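Local atomic coordinates of 1,3-1,4-beta-glucanase (Hordeum vulgare, PDB entry 1AQ0), a protein that hydrolyses mixed-linkage 1,3-1,4-beta-D-glucans at 1,4-beta-glucosidic bonds, as a plant member of glycoside hydrolase family 17. Residues 47-52 against 84-89; 64-69 against 106-111; 100-105 against 152-157; 6-11 against 278-283; 38-43 against 78-83. All coordinates share one frame; numbering follows the deposited sequence.

Contact 1: 47-52 against 84-89; sequences GINVVV and SFRYVC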
# COMPACT_ATOMS: atom_id res chain seq x y z
N GLY A 47 16.11 20.32 -8.35
CA GLY A 47 15.11 19.62 -7.56
C GLY A 47 14.40 18.52 -8.33
O GLY A 47 13.63 17.76 -7.76
N ILE A 48 14.64 18.44 -9.64
CA ILE A 48 14.03 17.41 -10.47
C ILE A 48 14.67 16.07 -10.11
O ILE A 48 15.89 15.95 -10.07
CB ILE A 48 14.21 17.70 -11.98
CG1 ILE A 48 13.51 19.02 -12.34
CG2 ILE A 48 13.64 16.57 -12.83
CD1 ILE A 48 13.80 19.51 -13.73
N ASN A 49 13.84 15.08 -9.81
CA ASN A 49 14.34 13.75 -9.46
C ASN A 49 14.83 13.07 -10.74
O ASN A 49 14.18 13.16 -11.78
CB ASN A 49 13.25 12.90 -8.80
CG ASN A 49 12.76 13.52 -7.50
OD1 ASN A 49 13.54 13.78 -6.59
ND2 ASN A 49 11.47 13.77 -7.43
N VAL A 50 15.95 12.38 -10.64
CA VAL A 50 16.53 11.74 -11.82
C VAL A 50 16.71 10.24 -11.70
O VAL A 50 17.19 9.73 -10.69
CB VAL A 50 17.93 12.35 -12.16
CG1 VAL A 50 18.58 11.61 -13.34
CG2 VAL A 50 17.80 13.84 -12.49
N VAL A 51 16.26 9.53 -12.73
CA VAL A 51 16.45 8.09 -12.83
C VAL A 51 17.51 8.00 -13.94
O VAL A 51 17.29 8.46 -15.05
CB VAL A 51 15.17 7.37 -13.31
CG1 VAL A 51 15.47 5.90 -13.61
CG2 VAL A 51 14.08 7.47 -12.26
N VAL A 52 18.70 7.51 -13.60
CA VAL A 52 19.76 7.40 -14.60
C VAL A 52 19.99 5.94 -14.97
O VAL A 52 20.03 5.07 -14.10
CB VAL A 52 21.08 8.07 -14.10
CG1 VAL A 52 21.59 7.39 -12.84
CG2 VAL A 52 22.13 8.03 -15.20
N SER A 84 19.61 15.31 -7.96
CA SER A 84 18.76 14.53 -7.07
C SER A 84 18.50 13.15 -7.66
O SER A 84 17.45 12.90 -8.24
CB SER A 84 17.44 15.26 -6.84
OG SER A 84 17.66 16.57 -6.36
N PHE A 85 19.49 12.26 -7.56
CA PHE A 85 19.36 10.91 -8.08
C PHE A 85 18.37 10.13 -7.24
O PHE A 85 18.39 10.20 -6.01
CB PHE A 85 20.71 10.19 -8.07
CG PHE A 85 21.68 10.69 -9.10
CD1 PHE A 85 21.47 10.42 -10.45
CD2 PHE A 85 22.80 11.40 -8.72
CE1 PHE A 85 22.38 10.86 -11.41
CE2 PHE A 85 23.72 11.85 -9.68
CZ PHE A 85 23.51 11.57 -11.03
N ARG A 86 17.50 9.39 -7.91
CA ARG A 86 16.49 8.59 -7.24
C ARG A 86 16.82 7.11 -7.44
O ARG A 86 16.95 6.36 -6.47
CB ARG A 86 15.11 8.95 -7.79
CG ARG A 86 13.94 8.33 -7.06
CD ARG A 86 12.69 9.14 -7.35
NE ARG A 86 11.46 8.49 -6.90
CZ ARG A 86 11.18 8.18 -5.64
NH1 ARG A 86 12.04 8.45 -4.67
NH2 ARG A 86 10.02 7.61 -5.35
N TYR A 87 16.96 6.70 -8.70
CA TYR A 87 17.30 5.31 -9.01
C TYR A 87 18.36 5.21 -10.09
O TYR A 87 18.52 6.12 -10.90
CB TYR A 87 16.10 4.52 -9.57
CG TYR A 87 14.81 4.57 -8.80
CD1 TYR A 87 14.72 4.06 -7.51
CD2 TYR A 87 13.67 5.11 -9.37
CE1 TYR A 87 13.52 4.10 -6.80
CE2 TYR A 87 12.46 5.15 -8.68
CZ TYR A 87 12.39 4.65 -7.40
OH TYR A 87 11.20 4.70 -6.73
N VAL A 88 19.07 4.09 -10.09
CA VAL A 88 20.04 3.78 -11.13
C VAL A 88 19.38 2.57 -11.79
O VAL A 88 19.17 1.53 -11.15
CB VAL A 88 21.44 3.38 -10.57
CG1 VAL A 88 22.31 2.83 -11.70
CG2 VAL A 88 22.12 4.58 -9.96
N CYS A 89 18.95 2.73 -13.03
CA CYS A 89 18.30 1.65 -13.75
C CYS A 89 19.33 0.92 -14.62
O CYS A 89 19.81 1.46 -15.62
CB CYS A 89 17.16 2.20 -14.60
SG CYS A 89 16.16 0.95 -15.38
O HOH W 1 18.44 17.22 -9.89
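Backbone hydrogen bonds join Val50 and Val52 to residues 84-89 as parallel neighbours in the barrel sheet. Val50 N donates to Ser84 O at 2.9 Å, and its carbonyl oxygen takes the N-H of Arg86. Val52 repeats the pattern, with its N bonded to Tyr87 O at 3.0 Å and its O accepting from Cys89 N. Opposite Val51 the second strand therefore fits in one residue more, with both Arg86 and Tyr87 there: a beta bulge, in which Arg86 leaves strand geometry (psi -55°) and Tyr87 N is left buried with no partner. Just ahead of the first direct bond, a water bridges the strands, donating to Ile48 O and accepting from Ser84 N.

The apolar contacts fall on both faces of the sheet. On one, Val52 CG1 lies 3.8 Å from Phe85 CE1 and 4.1 Å from Val88 CG2; chi1 of 61° sets that methyl between the backbone N and the carbonyl carbon, within reach of both. On the other, Val51 CG2 meets the edge of the Tyr87 ring, 3.8 Å from CD2. Beta-branched valines suit such extended, buried positions.

Arg86 CG lies over the centre of the Tyr87 ring, and the Tyr87 hydroxyl lies above the guanidinium plane; Arg86 NE forms a salt bridge with Glu271, and Tyr87 OH a hydrogen bond with it.

In this TIM barrel, Val52, Phe85 and Val88 pack outward on Ile77 of helix 66-78; Val51 and Tyr87 point into the barrel, where they and Cys89 touch Met166 of strand 165-168; strands 29-32 and 122-128 continue the sheet on either side.

Contact 2: 64-69 against 106-111; sequences ASPAAA and MKNVHG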
# COMPACT_ATOMS: atom_id res chain seq x y z
N ALA A 64 31.12 -8.15 -14.71
CA ALA A 64 32.39 -8.83 -14.57
C ALA A 64 33.38 -8.18 -13.61
O ALA A 64 34.20 -8.86 -13.01
CB ALA A 64 33.04 -9.01 -15.94
N SER A 65 33.27 -6.87 -13.42
CA SER A 65 34.22 -6.20 -12.56
C SER A 65 33.70 -5.17 -11.57
O SER A 65 33.15 -4.14 -11.96
CB SER A 65 35.30 -5.55 -13.44
OG SER A 65 36.21 -4.80 -12.67
N PRO A 66 33.89 -5.43 -10.26
CA PRO A 66 33.44 -4.51 -9.22
C PRO A 66 34.13 -3.16 -9.39
O PRO A 66 33.54 -2.11 -9.14
CB PRO A 66 33.89 -5.20 -7.94
CG PRO A 66 33.68 -6.65 -8.28
CD PRO A 66 34.26 -6.74 -9.68
N ALA A 67 35.38 -3.19 -9.86
CA ALA A 67 36.15 -1.96 -10.08
C ALA A 67 35.53 -1.13 -11.20
O ALA A 67 35.52 0.10 -11.13
CB ALA A 67 37.60 -2.29 -10.40
N ALA A 68 35.03 -1.79 -12.24
CA ALA A 68 34.40 -1.08 -13.35
C ALA A 68 33.11 -0.42 -12.85
O ALA A 68 32.79 0.71 -13.22
CB ALA A 68 34.10 -2.04 -14.50
N ALA A 69 32.40 -1.13 -11.97
CA ALA A 69 31.16 -0.62 -11.41
C ALA A 69 31.45 0.59 -10.51
O ALA A 69 30.74 1.60 -10.57
CB ALA A 69 30.45 -1.71 -10.62
N MET A 106 23.85 -5.45 -11.21
CA MET A 106 23.09 -4.70 -10.21
C MET A 106 23.78 -4.78 -8.85
O MET A 106 23.86 -3.78 -8.14
CB MET A 106 21.65 -5.21 -10.10
CG MET A 106 20.77 -4.90 -11.31
SD MET A 106 19.03 -5.34 -11.02
CE MET A 106 18.96 -6.93 -11.68
N LYS A 107 24.27 -5.96 -8.50
CA LYS A 107 24.96 -6.17 -7.22
C LYS A 107 26.19 -5.29 -7.14
O LYS A 107 26.43 -4.63 -6.13
CB LYS A 107 25.42 -7.62 -7.08
CG LYS A 107 24.39 -8.62 -6.60
CD LYS A 107 25.02 -10.02 -6.62
CE LYS A 107 24.79 -10.79 -5.32
NZ LYS A 107 23.46 -11.47 -5.28
N ASN A 108 26.98 -5.29 -8.21
CA ASN A 108 28.20 -4.49 -8.26
C ASN A 108 27.93 -2.99 -8.19
O ASN A 108 28.64 -2.27 -7.49
CB ASN A 108 29.04 -4.84 -9.50
CG ASN A 108 29.70 -6.20 -9.40
OD1 ASN A 108 29.81 -6.76 -8.31
ND2 ASN A 108 30.14 -6.74 -10.53
N VAL A 109 26.90 -2.52 -8.88
CA VAL A 109 26.56 -1.10 -8.85
C VAL A 109 26.06 -0.76 -7.45
O VAL A 109 26.44 0.26 -6.86
CB VAL A 109 25.47 -0.75 -9.90
CG1 VAL A 109 25.05 0.71 -9.76
CG2 VAL A 109 25.99 -1.01 -11.30
N HIS A 110 25.26 -1.65 -6.89
CA HIS A 110 24.72 -1.46 -5.55
C HIS A 110 25.87 -1.34 -4.53
O HIS A 110 25.90 -0.41 -3.72
CB HIS A 110 23.80 -2.62 -5.18
CG HIS A 110 23.24 -2.53 -3.79
ND1 HIS A 110 23.65 -3.36 -2.79
CD2 HIS A 110 22.36 -1.62 -3.30
CE1 HIS A 110 23.03 -2.94 -1.70
NE2 HIS A 110 22.23 -1.90 -1.96
N GLY A 111 26.82 -2.27 -4.60
CA GLY A 111 27.95 -2.25 -3.69
C GLY A 111 28.74 -0.97 -3.78
O GLY A 111 29.15 -0.41 -2.76
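Asn108 lies between two helices, its side chain against Pro66 and Ala69 at the start of helix 66-78. Its CB packs on the methyl of Ala69, 3.6 Å from CB to CB. Further out, the amide passes obliquely over the proline: Asn108 OD1 is 3.9 Å from Pro66 CG, and Asn108 ND2 is 4.0 Å from Pro66 N. With CG anti to the carbonyl carbon (chi1 -72°), the amide swings back along its own helix toward the N-terminal end of the other. There Asn108 ND2 donates to Leu62 O in helix 59-64. The asparagine thus offers a short aliphatic stem to the apolar neighbours and a polar end to a carbonyl of the preceding helix.

Ala69 is buried, and its small methyl lets the backbones approach: the CA atoms of Ala69 and Val109 are 5.3 Å apart, and Ala69 CB comes within 4.0 Å of Val109 N. These two helices pack side by side in the outer layer of the TIM barrel, on either side of strand 84-92 in sequence. Val109 points away from Ala69 and meets Val88 of strand 84-92.

Pro66 opens its helix, a place where a proline costs no hydrogen bond, since the first residue of a helix gives its N-H to no carbonyl of that helix. The preceding residue, Ser65, is the N-cap: its OG accepts from Ala68 N at 3.3 Å, and Ser65 O receives Ala69 N.

Contact 3: 100-105 against 152-157; sequences RNLVPA and GPVVQF
Apolar packing between two outer helices of the TIM barrel, without a hydrogen bond between them, joins Leu102 and Val103 to Pro153, Val154 and Phe157. The contact lies near the beginning of helix 102-115 and midway along helix 145-161. Val103 is its centre. Its CG2 lies 3.9 Å from Val154 CG2 and 4.0 Å from Pro153 CB, and is equally close to the backbone of the opposing helix, 3.9 Å from Val154 N. The other methyl, CG1, reaches down the helix to the CB of Phe157, at 4.5 Å a looser touch. With CG1 anti to the backbone N (chi1 178°), the two branches fork, one towards the Pro153-Val154 turn and the other towards Phe157.

Leu102 adds a second layer closer to the sheet. Its CD2 is 4.0 Å from Val154 CG2, so that one valine methyl serves both Leu102 and Val103, whose side chains run at a slant to it. Strand 122-128 lies beneath, as in a beta/alpha barrel, where helices cover the outside of the parallel strands: Leu102 and Val154 both touch its Thr125. Branched aliphatic side chains suit this seam because they are compact and ask for no polar partner.

Pro153 is more exposed and lies at the solvent side of Val103. Lacking an N-H, it cannot bond to the turn before, and helix 145-161 is kinked there. The following turn is regular again, Phe157 N bonding to Pro153 O at 2.9 Å. The Phe157 side chain reaches on to Met106 and Lys107, one turn further along helix 102-115.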
# COMPACT_ATOMS: atom_id res chain seq x y z
N ARG A 100 21.92 -12.87 -18.11
CA ARG A 100 22.75 -13.53 -17.10
C ARG A 100 23.63 -12.52 -16.36
O ARG A 100 24.06 -12.77 -15.24
CB ARG A 100 23.65 -14.60 -17.74
CG ARG A 100 22.91 -15.78 -18.35
CD ARG A 100 23.87 -16.77 -19.03
NE ARG A 100 24.58 -16.17 -20.16
CZ ARG A 100 25.85 -15.75 -20.12
NH1 ARG A 100 26.56 -15.86 -19.01
NH2 ARG A 100 26.39 -15.18 -21.20
N ASN A 101 23.89 -11.38 -17.00
CA ASN A 101 24.72 -10.33 -16.42
C ASN A 101 23.94 -9.32 -15.57
O ASN A 101 24.53 -8.49 -14.88
CB ASN A 101 25.44 -9.55 -17.52
CG ASN A 101 26.47 -10.38 -18.25
OD1 ASN A 101 27.19 -11.17 -17.65
ND2 ASN A 101 26.55 -10.20 -19.56
N LEU A 102 22.62 -9.42 -15.62
CA LEU A 102 21.73 -8.52 -14.91
C LEU A 102 21.96 -8.43 -13.40
O LEU A 102 22.35 -7.38 -12.90
CB LEU A 102 20.28 -8.90 -15.22
CG LEU A 102 19.20 -7.82 -15.34
CD1 LEU A 102 19.70 -6.61 -16.13
CD2 LEU A 102 17.99 -8.44 -16.02
N VAL A 103 21.75 -9.52 -12.68
CA VAL A 103 21.95 -9.50 -11.23
C VAL A 103 23.38 -9.15 -10.83
O VAL A 103 23.60 -8.32 -9.95
CB VAL A 103 21.48 -10.81 -10.56
CG1 VAL A 103 21.76 -10.77 -9.07
CG2 VAL A 103 19.99 -11.00 -10.80
N PRO A 104 24.39 -9.76 -11.48
CA PRO A 104 25.78 -9.44 -11.13
C PRO A 104 26.06 -7.93 -11.27
O PRO A 104 26.66 -7.31 -10.38
CB PRO A 104 26.58 -10.25 -12.14
CG PRO A 104 25.74 -11.45 -12.34
CD PRO A 104 24.35 -10.86 -12.46
N ALA A 105 25.60 -7.35 -12.37
CA ALA A 105 25.79 -5.92 -12.62
C ALA A 105 25.08 -5.07 -11.56
O ALA A 105 25.64 -4.09 -11.07
CB ALA A 105 25.31 -5.56 -14.02
N GLY A 152 13.36 -14.60 -11.47
CA GLY A 152 13.39 -15.10 -10.10
C GLY A 152 14.48 -14.41 -9.32
O GLY A 152 14.20 -13.76 -8.31
N PRO A 153 15.75 -14.54 -9.74
CA PRO A 153 16.90 -13.92 -9.08
C PRO A 153 16.81 -12.38 -9.04
O PRO A 153 17.24 -11.76 -8.06
CB PRO A 153 18.07 -14.37 -9.96
CG PRO A 153 17.63 -15.72 -10.41
CD PRO A 153 16.19 -15.50 -10.77
N VAL A 154 16.27 -11.77 -10.09
CA VAL A 154 16.12 -10.31 -10.14
C VAL A 154 15.17 -9.84 -9.04
O VAL A 154 15.52 -8.98 -8.22
CB VAL A 154 15.60 -9.85 -11.53
CG1 VAL A 154 15.12 -8.39 -11.47
CG2 VAL A 154 16.70 -10.00 -12.57
N VAL A 155 13.97 -10.42 -9.00
CA VAL A 155 12.96 -10.07 -8.00
C VAL A 155 13.49 -10.32 -6.59
O VAL A 155 13.28 -9.51 -5.68
CB VAL A 155 11.65 -10.87 -8.25
CG1 VAL A 155 10.69 -10.69 -7.09
CG2 VAL A 155 10.99 -10.40 -9.54
N GLN A 156 14.22 -11.43 -6.41
CA GLN A 156 14.79 -11.77 -5.11
C GLN A 156 15.84 -10.75 -4.68
O GLN A 156 15.91 -10.39 -3.50
CB GLN A 156 15.36 -13.20 -5.14
CG GLN A 156 14.26 -14.27 -5.22
CD GLN A 156 14.74 -15.62 -5.76
OE1 GLN A 156 15.94 -15.93 -5.72
NE2 GLN A 156 13.80 -16.43 -6.25
N PHE A 157 16.62 -10.25 -5.63
CA PHE A 157 17.64 -9.24 -5.33
C PHE A 157 16.95 -7.95 -4.90
O PHE A 157 17.36 -7.31 -3.94
CB PHE A 157 18.53 -8.98 -6.56
CG PHE A 157 19.37 -7.73 -6.46
CD1 PHE A 157 20.56 -7.73 -5.74
CD2 PHE A 157 18.96 -6.54 -7.06
CE1 PHE A 157 21.33 -6.57 -5.63
CE2 PHE A 157 19.72 -5.38 -6.94
CZ PHE A 157 20.90 -5.40 -6.23

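Contact 4: 6-11 against 278-283; sequences GMSANN and FNENQK
Glu280 reaches back from its loop to put its carboxylate against the backbone of Gly6, Glu280 OE2 lying 3.4 Å from Gly6 CA. A residue without a side chain fits here, since the carboxylate occupies the place where a CB would lie. The other oxygen, OE1, accepts from Ser8 N at 2.9 Å, on its anti side and 35° out of the carboxylate plane; a water also donates to OE1. Ser8 is the centre of an inverse gamma turn, closed by a weak Ala9 N to Met7 O bond.

Segment 6-11 follows strand 2-4 and segment 278-283 follows strand 273-274, neighbours in the parallel sheet. The contact therefore joins the loops after the first and last strands of the TIM barrel, at the C-terminal ends of the strands, where enzymes of this fold carry their active sites.

Gln282, third residue of the type I turn from Glu280 to Lys283, donates its N-H to Ser8 O at 3.0 Å. Asn281 works with both ends of its amide. Its OD1 receives Asn10 N in the carbonyl plane, on a lone pair, while its ND2 donates almost straight (171°) to Asn10 OD1 at 2.8 Å. The amide planes are nearly perpendicular; the donor lies above the Asn10 carbonyl plane, while Asn10 OD1 stays in the amide plane of Asn281. A water accepts from Asn281 N and donates to Asn279 O and Asn11 OD1.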
# COMPACT_ATOMS: atom_id res chain seq x y z
N GLY A 6 14.09 10.88 -23.91
CA GLY A 6 14.72 10.11 -24.97
C GLY A 6 15.54 11.04 -25.86
O GLY A 6 15.12 12.16 -26.16
N MET A 7 16.70 10.55 -26.33
CA MET A 7 17.58 11.37 -27.15
C MET A 7 17.94 10.80 -28.52
O MET A 7 18.95 11.19 -29.11
CB MET A 7 18.86 11.69 -26.37
CG MET A 7 18.64 12.46 -25.07
SD MET A 7 20.16 12.63 -24.12
CE MET A 7 19.56 13.31 -22.61
N SER A 8 17.13 9.89 -29.06
CA SER A 8 17.42 9.31 -30.37
C SER A 8 16.89 10.23 -31.46
O SER A 8 15.94 9.90 -32.16
CB SER A 8 16.79 7.91 -30.49
OG SER A 8 17.22 7.07 -29.44
N ALA A 9 17.52 11.38 -31.60
CA ALA A 9 17.12 12.37 -32.58
C ALA A 9 18.29 13.31 -32.82
O ALA A 9 19.19 13.41 -31.99
CB ALA A 9 15.90 13.14 -32.08
N ASN A 10 18.25 14.03 -33.93
CA ASN A 10 19.33 14.95 -34.27
C ASN A 10 18.91 16.42 -34.29
O ASN A 10 19.68 17.28 -34.72
CB ASN A 10 19.91 14.59 -35.64
CG ASN A 10 18.87 14.63 -36.76
OD1 ASN A 10 17.85 15.32 -36.66
ND2 ASN A 10 19.12 13.88 -37.82
N ASN A 11 17.70 16.70 -33.79
CA ASN A 11 17.19 18.07 -33.80
C ASN A 11 16.55 18.52 -32.49
O ASN A 11 15.69 19.41 -32.49
CB ASN A 11 16.19 18.23 -34.95
CG ASN A 11 15.01 17.28 -34.84
OD1 ASN A 11 14.99 16.39 -33.97
ND2 ASN A 11 14.03 17.43 -35.72
N PHE A 278 10.04 14.25 -26.28
CA PHE A 278 10.00 14.70 -27.67
C PHE A 278 9.81 13.56 -28.65
O PHE A 278 10.04 12.39 -28.33
CB PHE A 278 11.34 15.36 -28.07
CG PHE A 278 11.69 16.57 -27.27
CD1 PHE A 278 11.09 17.80 -27.53
CD2 PHE A 278 12.64 16.49 -26.25
CE1 PHE A 278 11.43 18.92 -26.79
CE2 PHE A 278 12.99 17.61 -25.51
CZ PHE A 278 12.38 18.83 -25.78
N ASN A 279 9.37 13.92 -29.85
CA ASN A 279 9.24 12.98 -30.95
C ASN A 279 10.72 12.75 -31.30
O ASN A 279 11.53 13.68 -31.28
CB ASN A 279 8.53 13.63 -32.15
CG ASN A 279 7.01 13.56 -32.06
OD1 ASN A 279 6.46 12.80 -31.27
ND2 ASN A 279 6.33 14.35 -32.88
N GLU A 280 11.09 11.51 -31.59
CA GLU A 280 12.48 11.21 -31.90
C GLU A 280 12.63 10.73 -33.33
O GLU A 280 12.21 9.62 -33.66
CB GLU A 280 13.01 10.18 -30.90
CG GLU A 280 13.12 10.76 -29.50
CD GLU A 280 13.37 9.71 -28.45
OE1 GLU A 280 14.40 9.02 -28.54
OE2 GLU A 280 12.54 9.58 -27.54
N ASN A 281 13.23 11.57 -34.17
CA ASN A 281 13.40 11.26 -35.59
C ASN A 281 14.39 10.16 -35.98
O ASN A 281 14.42 9.75 -37.14
CB ASN A 281 13.65 12.54 -36.40
CG ASN A 281 15.01 13.16 -36.12
OD1 ASN A 281 15.76 12.72 -35.27
ND2 ASN A 281 15.31 14.22 -36.85
N GLN A 282 15.19 9.67 -35.04
CA GLN A 282 16.13 8.61 -35.36
C GLN A 282 15.66 7.25 -34.89
O GLN A 282 16.46 6.34 -34.68
CB GLN A 282 17.53 8.93 -34.84
CG GLN A 282 18.19 10.05 -35.62
CD GLN A 282 19.61 10.33 -35.17
OE1 GLN A 282 20.37 10.96 -35.90
NE2 GLN A 282 19.95 9.90 -33.97
N LYS A 283 14.36 7.13 -34.66
CA LYS A 283 13.77 5.86 -34.27
C LYS A 283 13.14 5.28 -35.53
O LYS A 283 13.20 5.91 -36.59
CB LYS A 283 12.71 6.06 -33.18
CG LYS A 283 13.28 6.09 -31.78
CD LYS A 283 12.18 6.30 -30.76
CE LYS A 283 12.65 5.98 -29.36
NZ LYS A 283 12.86 4.51 -29.17
O HOH W 2 12.25 12.34 -25.90
O HOH W 3 15.14 6.98 -26.87
O HOH W 4 13.04 14.39 -33.46

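Contact 5: 38-43 against 78-83; sequences AALQAV and QAYPKV
Leu40 and Tyr80 meet at about a right angle, the leucine stem standing on the face of the ring. Leu40 CB is 3.7 Å from the ring centroid and 6° off the normal, a CH-pi contact over the centre. Leu40 CD1 follows the same face to the far edge, 3.6 Å from Tyr80 CE2. Ala79 CB lies over the opposite face, toward its rim. Gln41 approaches instead from the edge: its CG is near the ring plane, 3.8 Å from Tyr80 CE1, and its amide is turned nearly coplanar with the ring. Such a tyrosine suits a partly exposed place, offering an apolar face inward and a hydroxyl at the edge.

Val83 and Val43 also cross at about a right angle, Val83 CG2 being 3.9 Å from Val43 CG1. The same methyl presses on the helix backbone, 3.4 Å from Leu40 O. A type I turn from Tyr80 to Val83 brings both side chains to the helix; Pro81 suits its second position because its ring holds phi near the value needed (-64°), and Val83 N bonds to Tyr80 O.

The contact sets helix 37-43 against the connection from helix 66-78 to strand 84-92. Below it, Val43 and Val83 both rest on Val50 of strand 49-54, Leu40 reaches Leu32 of strand 29-32, and a backbone bond between Lys82 and Gly45 ties the connection to the loop after the helix.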
# COMPACT_ATOMS: atom_id res chain seq x y z
N ALA A 38 25.68 16.39 -20.65
CA ALA A 38 25.03 17.69 -20.82
C ALA A 38 23.77 17.75 -19.94
O ALA A 38 23.52 18.75 -19.26
CB ALA A 38 24.67 17.89 -22.28
N ALA A 39 23.00 16.67 -19.94
CA ALA A 39 21.78 16.60 -19.15
C ALA A 39 22.06 16.60 -17.65
O ALA A 39 21.41 17.34 -16.91
CB ALA A 39 20.97 15.37 -19.53
N LEU A 40 23.02 15.80 -17.21
CA LEU A 40 23.36 15.73 -15.79
C LEU A 40 23.90 17.06 -15.27
O LEU A 40 23.63 17.44 -14.14
CB LEU A 40 24.32 14.58 -15.51
CG LEU A 40 23.69 13.19 -15.68
CD1 LEU A 40 24.73 12.12 -15.49
CD2 LEU A 40 22.56 13.01 -14.69
N GLN A 41 24.62 17.79 -16.12
CA GLN A 41 25.17 19.09 -15.74
C GLN A 41 24.02 20.10 -15.60
O GLN A 41 23.97 20.85 -14.63
CB GLN A 41 26.21 19.56 -16.77
CG GLN A 41 27.54 18.78 -16.69
CD GLN A 41 28.40 18.87 -17.96
OE1 GLN A 41 28.51 19.92 -18.59
NE2 GLN A 41 29.02 17.75 -18.32
N ALA A 42 23.07 20.05 -16.52
CA ALA A 42 21.93 20.96 -16.54
C ALA A 42 20.83 20.70 -15.49
O ALA A 42 20.16 21.64 -15.07
CB ALA A 42 21.31 20.98 -17.93
N VAL A 43 20.65 19.45 -15.09
CA VAL A 43 19.61 19.12 -14.12
C VAL A 43 20.03 19.33 -12.66
O VAL A 43 19.19 19.33 -11.77
CB VAL A 43 19.08 17.66 -14.34
CG1 VAL A 43 20.09 16.63 -13.85
CG2 VAL A 43 17.72 17.47 -13.69
N GLN A 78 28.80 10.15 -8.54
CA GLN A 78 29.54 10.99 -7.60
C GLN A 78 29.99 12.31 -8.22
O GLN A 78 30.14 13.30 -7.52
CB GLN A 78 30.75 10.25 -7.06
CG GLN A 78 30.41 9.08 -6.17
CD GLN A 78 31.65 8.36 -5.69
OE1 GLN A 78 32.08 7.38 -6.29
NE2 GLN A 78 32.23 8.86 -4.60
N ALA A 79 30.19 12.31 -9.53
CA ALA A 79 30.63 13.51 -10.24
C ALA A 79 29.56 14.60 -10.31
O ALA A 79 29.84 15.72 -10.72
CB ALA A 79 31.09 13.14 -11.65
N TYR A 80 28.33 14.27 -9.91
CA TYR A 80 27.24 15.25 -9.95
C TYR A 80 26.52 15.32 -8.60
O TYR A 80 25.38 14.88 -8.47
CB TYR A 80 26.24 14.88 -11.06
CG TYR A 80 26.88 14.71 -12.42
CD1 TYR A 80 27.18 15.82 -13.21
CD2 TYR A 80 27.22 13.45 -12.89
CE1 TYR A 80 27.80 15.66 -14.45
CE2 TYR A 80 27.84 13.28 -14.12
CZ TYR A 80 28.12 14.39 -14.90
OH TYR A 80 28.71 14.22 -16.13
N PRO A 81 27.17 15.95 -7.60
CA PRO A 81 26.59 16.09 -6.25
C PRO A 81 25.32 16.94 -6.15
O PRO A 81 24.59 16.82 -5.18
CB PRO A 81 27.75 16.69 -5.46
CG PRO A 81 28.46 17.52 -6.48
CD PRO A 81 28.49 16.59 -7.66
N LYS A 82 25.08 17.79 -7.14
CA LYS A 82 23.89 18.64 -7.13
C LYS A 82 22.66 17.98 -7.76
O LYS A 82 21.58 18.58 -7.80
CB LYS A 82 24.17 19.96 -7.86
CG LYS A 82 25.37 20.72 -7.33
CD LYS A 82 25.61 21.97 -8.14
CE LYS A 82 26.80 22.74 -7.59
NZ LYS A 82 26.89 24.10 -8.18
N VAL A 83 22.82 16.77 -8.31
CA VAL A 83 21.70 16.06 -8.93
C VAL A 83 20.94 15.21 -7.92
O VAL A 83 21.53 14.49 -7.13
CB VAL A 83 22.17 15.17 -10.11
CG1 VAL A 83 20.98 14.40 -10.70
CG2 VAL A 83 22.82 16.02 -11.18

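All five contacts belong to one TIM barrel. Contact 1 pairs neighbouring strands 49-54 and 84-92. Contact 5 adjoins it, centres about 10 Å apart, with Val50 packing on Val43 and Val83. Contacts 2 and 3 share helix 102-115, about 12 Å apart between centres, with Phe157 on Met106; Val88 against Val109 connects contact 2 to contact 1. Along the chain, contacts 1 and 5 alternate, as do 1 and 2, and 2 and 3, as expected where successive strand-helix units pack on one another. Contact 4 spans the other four, about 31 Å between centres from contacts 2 and 3, and touches contact 5 (Met7 on Ala39); it joins the loops that follow the first and last strands, neighbours in the sheet.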